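Local structure of insect group II chitinase (Ostrinia furnacalis, 5Y2A) at residues Asp274-Ala278 / Arg279-Ser283; Ala342-Leu345 / Asp346-Asp349. The protein probably hydrolyses the beta-1,4 linkages of chitin as the second catalytic domain of an insect group II chitinase of glycoside hydrolase family 18. One frame throughout, in Å; residues are numbered along the deposited sequence.

How the contacts relate
Contact 1 comes first along the chain and closes well before contact 2 opens; their centres lie about 13 Å apart. Contact 1 belongs to the segment inserted between barrel strands 241-254 and 339-343, consistent with the small insertion domain of many family 18 chitinases, whereas contact 2 is the exit from strand 339-343 of the TIM barrel itself. Strand 241-254 pairs with both 281-283 and 339-343, so the two regions share a neighbour. They also touch directly: Phe-281 CZ packs 3.5 Å from Leu-347 CD1, and Ser-283 CB rests 3.6 Å from Leu-347 O. Insertion and barrel thus pack together at Leu-347, through both its side chain and its backbone oxygen.

Contact 1: residues Asp274-Ala278 / Arg279-Ser283; sequences DETRA and RGFLS
Thr-276 crosses Phe-281 at about a right angle and meets its ring at the edge, near the ring plane, its methyl CG2 lying 3.6 Å from CE1 and 3.9 Å from Ser-283 CB. With OG1 set between the backbone N and the carbonyl carbon (chi1 54°), the hydroxyl faces water 1 at 2.7 Å and also bonds to Glu-286. That water donates to Thr-276 OG1 and to Phe-281 O, the latter at 2.7 Å, and accepts from Ala-278 N at 2.8 Å, tying the loop to the strand it precedes. A valine in place of Thr-276 would probably cost water 1 a partner and Glu-286 OE1 the hydroxyl, though each keeps other bonds. Arg-277, at left-handed backbone angles, turns back so that its NE donates to Glu-275 O at 2.9 Å, from above the carbonyl plane. Its guanidinium also reaches Tyr-15 O and forms a salt bridge with Asp-53 of the second subunit. Ala-278 opens a type II beta turn ending at Phe-281, with Gly-280 at its third position; the turn leads into strand 281-283, which pairs antiparallel with 241-254. Its closing bond, Phe-281 N to Ala-278 O, is weak (3.1 Å, 129°), while Ala-278 CB packs 4.3 Å from Phe-281 CB. The Phe-281 ring stacks with Tyr-248, and Ser-283 N-caps helix 284-292 while its own N bonds to Glu-286, in the manner of a capping box.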
ATOM      1  N   ASP A 274      12.571  -3.508  -7.697  1.00 15.95           N
ATOM      2  CA  ASP A 274      12.498  -4.970  -7.683  1.00 16.48           C
ATOM      3  C   ASP A 274      12.468  -5.513  -6.262  1.00 14.75           C
ATOM      4  O   ASP A 274      11.821  -6.531  -5.986  1.00 14.78           O
ATOM      5  CB  ASP A 274      13.689  -5.586  -8.419  1.00 20.62           C
ATOM      6  CG  ASP A 274      13.698  -5.282  -9.901  1.00 30.07           C
ATOM      7  OD1 ASP A 274      12.692  -4.760 -10.427  1.00 23.23           O
ATOM      8  OD2 ASP A 274      14.725  -5.592 -10.542  1.00 31.95           O
ATOM      9  N   GLU A 275      13.185  -4.868  -5.354  1.00 12.88           N
ATOM     10  CA  GLU A 275      13.286  -5.392  -4.000  1.00 14.15           C
ATOM     11  C   GLU A 275      12.269  -4.772  -3.055  1.00 16.57           C
ATOM     12  O   GLU A 275      11.660  -5.488  -2.253  1.00 15.28           O
ATOM     13  CB  GLU A 275      14.699  -5.166  -3.454  1.00 16.39           C
ATOM     14  CG  GLU A 275      15.731  -6.135  -4.007  1.00 15.96           C
ATOM     15  CD  GLU A 275      16.255  -5.733  -5.373  1.00 22.06           C
ATOM     16  OE1 GLU A 275      16.389  -4.521  -5.645  1.00 19.96           O
ATOM     17  OE2 GLU A 275      16.528  -6.642  -6.181  1.00 26.89           O
ATOM     18  N   THR A 276      12.051  -3.459  -3.129  1.00 12.24           N
ATOM     19  CA  THR A 276      11.141  -2.832  -2.178  1.00 14.56           C
ATOM     20  C   THR A 276       9.679  -2.885  -2.611  1.00 13.42           C
ATOM     21  O   THR A 276       8.797  -2.820  -1.748  1.00 12.41           O
ATOM     22  CB  THR A 276      11.572  -1.381  -1.896  1.00 12.11           C
ATOM     23  OG1 THR A 276      11.703  -0.641  -3.120  1.00 13.39           O
ATOM     24  CG2 THR A 276      12.912  -1.375  -1.137  1.00 13.16           C
ATOM     25  N   ARG A 277       9.404  -3.022  -3.907  1.00 11.63           N
ATOM     26  CA  ARG A 277       8.061  -3.338  -4.411  1.00 13.92           C
ATOM     27  C   ARG A 277       7.000  -2.380  -3.875  1.00 17.70           C
ATOM     28  O   ARG A 277       5.920  -2.788  -3.448  1.00 17.51           O
ATOM     29  CB  ARG A 277       7.701  -4.784  -4.059  1.00 16.97           C
ATOM     30  CG  ARG A 277       8.714  -5.802  -4.535  1.00 16.73           C
ATOM     31  CD  ARG A 277       8.563  -7.101  -3.759  1.00 15.94           C
ATOM     32  NE  ARG A 277       9.093  -6.839  -2.422  1.00 18.20           N
ATOM     33  CZ  ARG A 277       8.805  -7.524  -1.321  1.00 15.66           C
ATOM     34  NH1 ARG A 277       7.981  -8.564  -1.355  1.00 13.89           N
ATOM     35  NH2 ARG A 277       9.345  -7.145  -0.173  1.00 18.10           N
ATOM     36  N   ALA A 278       7.299  -1.086  -3.917  1.00 12.11           N
ATOM     37  CA  ALA A 278       6.334  -0.098  -3.441  1.00 15.03           C
ATOM     38  C   ALA A 278       6.462   1.145  -4.304  1.00 16.55           C
ATOM     39  O   ALA A 278       7.452   1.873  -4.188  1.00 13.37           O
ATOM     40  CB  ALA A 278       6.569   0.226  -1.964  1.00 17.60           C
ATOM     41  N   ARG A 279       5.446   1.418  -5.124  1.00 15.23           N
ATOM     42  CA  ARG A 279       5.497   2.604  -5.963  1.00 13.01           C
ATOM     43  C   ARG A 279       5.628   3.846  -5.087  1.00 13.16           C
ATOM     44  O   ARG A 279       4.998   3.952  -4.033  1.00 12.54           O
ATOM     45  CB  ARG A 279       4.240   2.704  -6.831  1.00 14.24           C
ATOM     46  CG  ARG A 279       4.067   1.607  -7.905  1.00 15.62           C
ATOM     47  CD  ARG A 279       2.828   1.931  -8.734  1.00 19.92           C
ATOM     48  NE  ARG A 279       3.041   3.160  -9.499  1.00 22.21           N
ATOM     49  CZ  ARG A 279       3.418   3.205 -10.772  1.00 23.47           C
ATOM     50  NH1 ARG A 279       3.556   2.085 -11.470  1.00 20.65           N
ATOM     51  NH2 ARG A 279       3.613   4.375 -11.363  1.00 19.38           N
ATOM     52  N   GLY A 280       6.446   4.793  -5.534  1.00  9.09           N
ATOM     53  CA  GLY A 280       6.740   5.993  -4.772  1.00 12.68           C
ATOM     54  C   GLY A 280       7.965   5.905  -3.890  1.00 12.85           C
ATOM     55  O   GLY A 280       8.357   6.920  -3.305  1.00 12.62           O
ATOM     56  N   PHE A 281       8.635   4.752  -3.857  1.00 13.56           N
ATOM     57  CA  PHE A 281       9.675   4.463  -2.885  1.00 14.08           C
ATOM     58  C   PHE A 281      10.773   3.667  -3.580  1.00 12.80           C
ATOM     59  O   PHE A 281      10.480   2.755  -4.357  1.00 10.59           O
ATOM     60  CB  PHE A 281       9.062   3.678  -1.705  1.00 17.60           C
ATOM     61  CG  PHE A 281      10.039   3.269  -0.648  1.00 18.43           C
ATOM     62  CD1 PHE A 281      10.790   2.108  -0.779  1.00 21.79           C
ATOM     63  CD2 PHE A 281      10.166   4.016   0.513  1.00 23.27           C
ATOM     64  CE1 PHE A 281      11.677   1.722   0.208  1.00 26.10           C
ATOM     65  CE2 PHE A 281      11.054   3.632   1.508  1.00 22.48           C
ATOM     66  CZ  PHE A 281      11.807   2.485   1.354  1.00 24.07           C
ATOM     67  N   LEU A 282      12.031   4.030  -3.327  1.00 12.59           N
ATOM     68  CA  LEU A 282      13.176   3.256  -3.805  1.00 12.50           C
ATOM     69  C   LEU A 282      14.254   3.276  -2.734  1.00 13.03           C
ATOM     70  O   LEU A 282      14.564   4.341  -2.192  1.00 14.05           O
ATOM     71  CB  LEU A 282      13.748   3.821  -5.119  1.00 11.78           C
ATOM     72  CG  LEU A 282      12.899   3.750  -6.397  1.00 11.79           C
ATOM     73  CD1 LEU A 282      13.553   4.553  -7.524  1.00 13.10           C
ATOM     74  CD2 LEU A 282      12.683   2.300  -6.830  1.00 13.35           C
ATOM     75  N   SER A 283      14.815   2.107  -2.426  1.00 10.82           N
ATOM     76  CA  SER A 283      15.944   2.054  -1.509  1.00 11.54           C
ATOM     77  C   SER A 283      17.154   2.731  -2.137  1.00 12.98           C
ATOM     78  O   SER A 283      17.235   2.909  -3.357  1.00 12.33           O
ATOM     79  CB  SER A 283      16.294   0.605  -1.161  1.00 11.87           C
ATOM     80  OG  SER A 283      16.870  -0.054  -2.285  1.00 11.34           O
TER
HETATM   81  O   HOH W   1       9.682   0.183  -4.647  1.00 11.73           O

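Contact 2: residues Ala342-Leu345 / Asp346-Asp349; sequences AWSL and DLDD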
ATOM      1  N   ALA A 342      19.043   6.603  11.548  1.00 12.28           N
ATOM      2  CA  ALA A 342      19.059   6.005  10.218  1.00 13.13           C
ATOM      3  C   ALA A 342      17.760   5.250   9.960  1.00 13.65           C
ATOM      4  O   ALA A 342      17.448   4.289  10.672  1.00 13.97           O
ATOM      5  CB  ALA A 342      20.248   5.055  10.070  1.00 12.87           C
ATOM      6  N   TRP A 343      17.061   5.625   8.889  1.00 13.01           N
ATOM      7  CA  TRP A 343      15.803   5.013   8.455  1.00 14.97           C
ATOM      8  C   TRP A 343      15.997   4.520   7.016  1.00 14.76           C
ATOM      9  O   TRP A 343      15.792   5.287   6.075  1.00 14.04           O
ATOM     10  CB  TRP A 343      14.653   6.066   8.578  1.00 14.09           C
ATOM     11  CG  TRP A 343      13.245   5.607   8.261  1.00 14.70           C
ATOM     12  CD1 TRP A 343      12.399   6.144   7.331  1.00 13.21           C
ATOM     13  CD2 TRP A 343      12.513   4.555   8.904  1.00 15.52           C
ATOM     14  NE1 TRP A 343      11.194   5.480   7.342  1.00 16.19           N
ATOM     15  CE2 TRP A 343      11.240   4.499   8.298  1.00 16.53           C
ATOM     16  CE3 TRP A 343      12.812   3.650   9.924  1.00 16.76           C
ATOM     17  CZ2 TRP A 343      10.273   3.574   8.679  1.00 17.95           C
ATOM     18  CZ3 TRP A 343      11.851   2.729  10.300  1.00 16.13           C
ATOM     19  CH2 TRP A 343      10.599   2.697   9.679  1.00 15.39           C
ATOM     20  N   SER A 344      16.399   3.254   6.830  1.00 16.98           N
ATOM     21  CA  SER A 344      16.604   2.277   7.903  1.00 13.11           C
ATOM     22  C   SER A 344      17.749   1.375   7.440  1.00 15.67           C
ATOM     23  O   SER A 344      18.156   1.469   6.282  1.00 16.07           O
ATOM     24  CB  SER A 344      15.333   1.463   8.173  1.00 14.85           C
ATOM     25  OG  SER A 344      14.981   0.675   7.040  1.00 15.59           O
ATOM     26  N   LEU A 345      18.258   0.515   8.331  1.00 12.70           N
ATOM     27  CA  LEU A 345      19.445  -0.293   8.034  1.00 13.71           C
ATOM     28  C   LEU A 345      19.347  -1.015   6.695  1.00 14.78           C
ATOM     29  O   LEU A 345      20.325  -1.091   5.943  1.00 14.17           O
ATOM     30  CB  LEU A 345      19.661  -1.328   9.138  1.00 14.70           C
ATOM     31  CG  LEU A 345      20.107  -0.819  10.500  1.00 16.21           C
ATOM     32  CD1 LEU A 345      20.259  -1.968  11.479  1.00 16.35           C
ATOM     33  CD2 LEU A 345      21.418  -0.126  10.317  1.00 16.27           C
ATOM     34  N   ASP A 346      18.181  -1.582   6.401  1.00 11.86           N
ATOM     35  CA  ASP A 346      17.998  -2.463   5.255  1.00 12.56           C
ATOM     36  C   ASP A 346      17.896  -1.728   3.925  1.00 12.51           C
ATOM     37  O   ASP A 346      17.869  -2.387   2.878  1.00 11.85           O
ATOM     38  CB  ASP A 346      16.722  -3.269   5.457  1.00 11.02           C
ATOM     39  CG  ASP A 346      15.553  -2.379   5.799  1.00 13.58           C
ATOM     40  OD1 ASP A 346      15.453  -1.935   6.962  1.00 13.77           O
ATOM     41  OD2 ASP A 346      14.758  -2.083   4.886  1.00 11.83           O
ATOM     42  N   LEU A 347      17.792  -0.398   3.932  1.00 13.50           N
ATOM     43  CA  LEU A 347      17.659   0.351   2.690  1.00 12.77           C
ATOM     44  C   LEU A 347      18.974   0.945   2.216  1.00 12.42           C
ATOM     45  O   LEU A 347      19.084   1.308   1.038  1.00 11.83           O
ATOM     46  CB  LEU A 347      16.613   1.462   2.850  1.00 11.76           C
ATOM     47  CG  LEU A 347      15.253   0.922   3.319  1.00 12.90           C
ATOM     48  CD1 LEU A 347      14.332   2.067   3.754  1.00 13.88           C
ATOM     49  CD2 LEU A 347      14.587   0.054   2.235  1.00 11.62           C
ATOM     50  N   ASP A 348      19.956   1.051   3.111  1.00 11.74           N
ATOM     51  CA  ASP A 348      21.352   1.275   2.755  1.00 13.56           C
ATOM     52  C   ASP A 348      21.815   0.159   1.823  1.00 14.32           C
ATOM     53  O   ASP A 348      21.188  -0.895   1.723  1.00 14.48           O
ATOM     54  CB  ASP A 348      22.200   1.284   4.035  1.00 10.99           C
ATOM     55  CG  ASP A 348      23.534   2.024   3.899  1.00 14.85           C
ATOM     56  OD1 ASP A 348      23.924   2.463   2.798  1.00 12.98           O
ATOM     57  OD2 ASP A 348      24.210   2.150   4.941  1.00 13.31           O
ATOM     58  N   ASP A 349      22.942   0.379   1.147  1.00 12.10           N
ATOM     59  CA  ASP A 349      23.556  -0.698   0.367  1.00 16.85           C
ATOM     60  C   ASP A 349      24.323  -1.609   1.327  1.00 16.49           C
ATOM     61  O   ASP A 349      25.555  -1.673   1.332  1.00 14.76           O
ATOM     62  CB  ASP A 349      24.460  -0.141  -0.725  1.00 15.17           C
ATOM     63  CG  ASP A 349      24.964  -1.220  -1.672  1.00 17.41           C
ATOM     64  OD1 ASP A 349      24.291  -2.265  -1.793  1.00 18.59           O
ATOM     65  OD2 ASP A 349      26.023  -1.025  -2.308  1.00 14.34           O
TER
HETATM   66  O   HOH W   2      22.927  -0.002   6.806  1.00 16.49           O
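The carboxylate of Asp-346 is met by Ser-344 OG from above its plane: the hydroxyl donates to OD1 at 2.7 Å. Thr-10 OG1 shares OD1, and Arg-16 forms a salt bridge with OD2, so both oxygens are held and the group has little freedom to rotate; the arginine would probably stabilise the charged form. The other flat group, the Trp-343 indole, sits in a cluster of aromatic rings, stacked with Tyr-195, edge-to-face with Tyr-8 and at about 85° to Tyr-248. The peptide bond between Trp-343 and Ser-344 is cis, a non-proline cis bond recurrent at the end of the last barrel strand in family 18 chitinases, as in relatives where this tryptophan floors the sugar-binding cleft at the -1 subsite, which is probably its place here. Past it the chain bends sharply, and Leu-347 N donates to Ser-344 O over three residues in a nearly straight bond (3.0 Å, 164°). Leu-347 lays CD1 against Ser-344 OG at 3.6 Å, giving the hydroxyl an apolar neighbour, while the buried Ser-344 N has no partner. Further on, water 2 bridges the turn, donating to Leu-345 O at 2.9 Å and to Asp-348 OD2 at 3.1 Å. With CG anti to the backbone N (chi1 -157°), Asp-348 directs its carboxylate to Leu-362 N and Leu-363 N at the start of helix 361-371. Leu-345 packs on Leu-363 of that helix and on Cys-7 of strand 4-10, whereas Leu-347 lies on Phe-247 of strand 241-254.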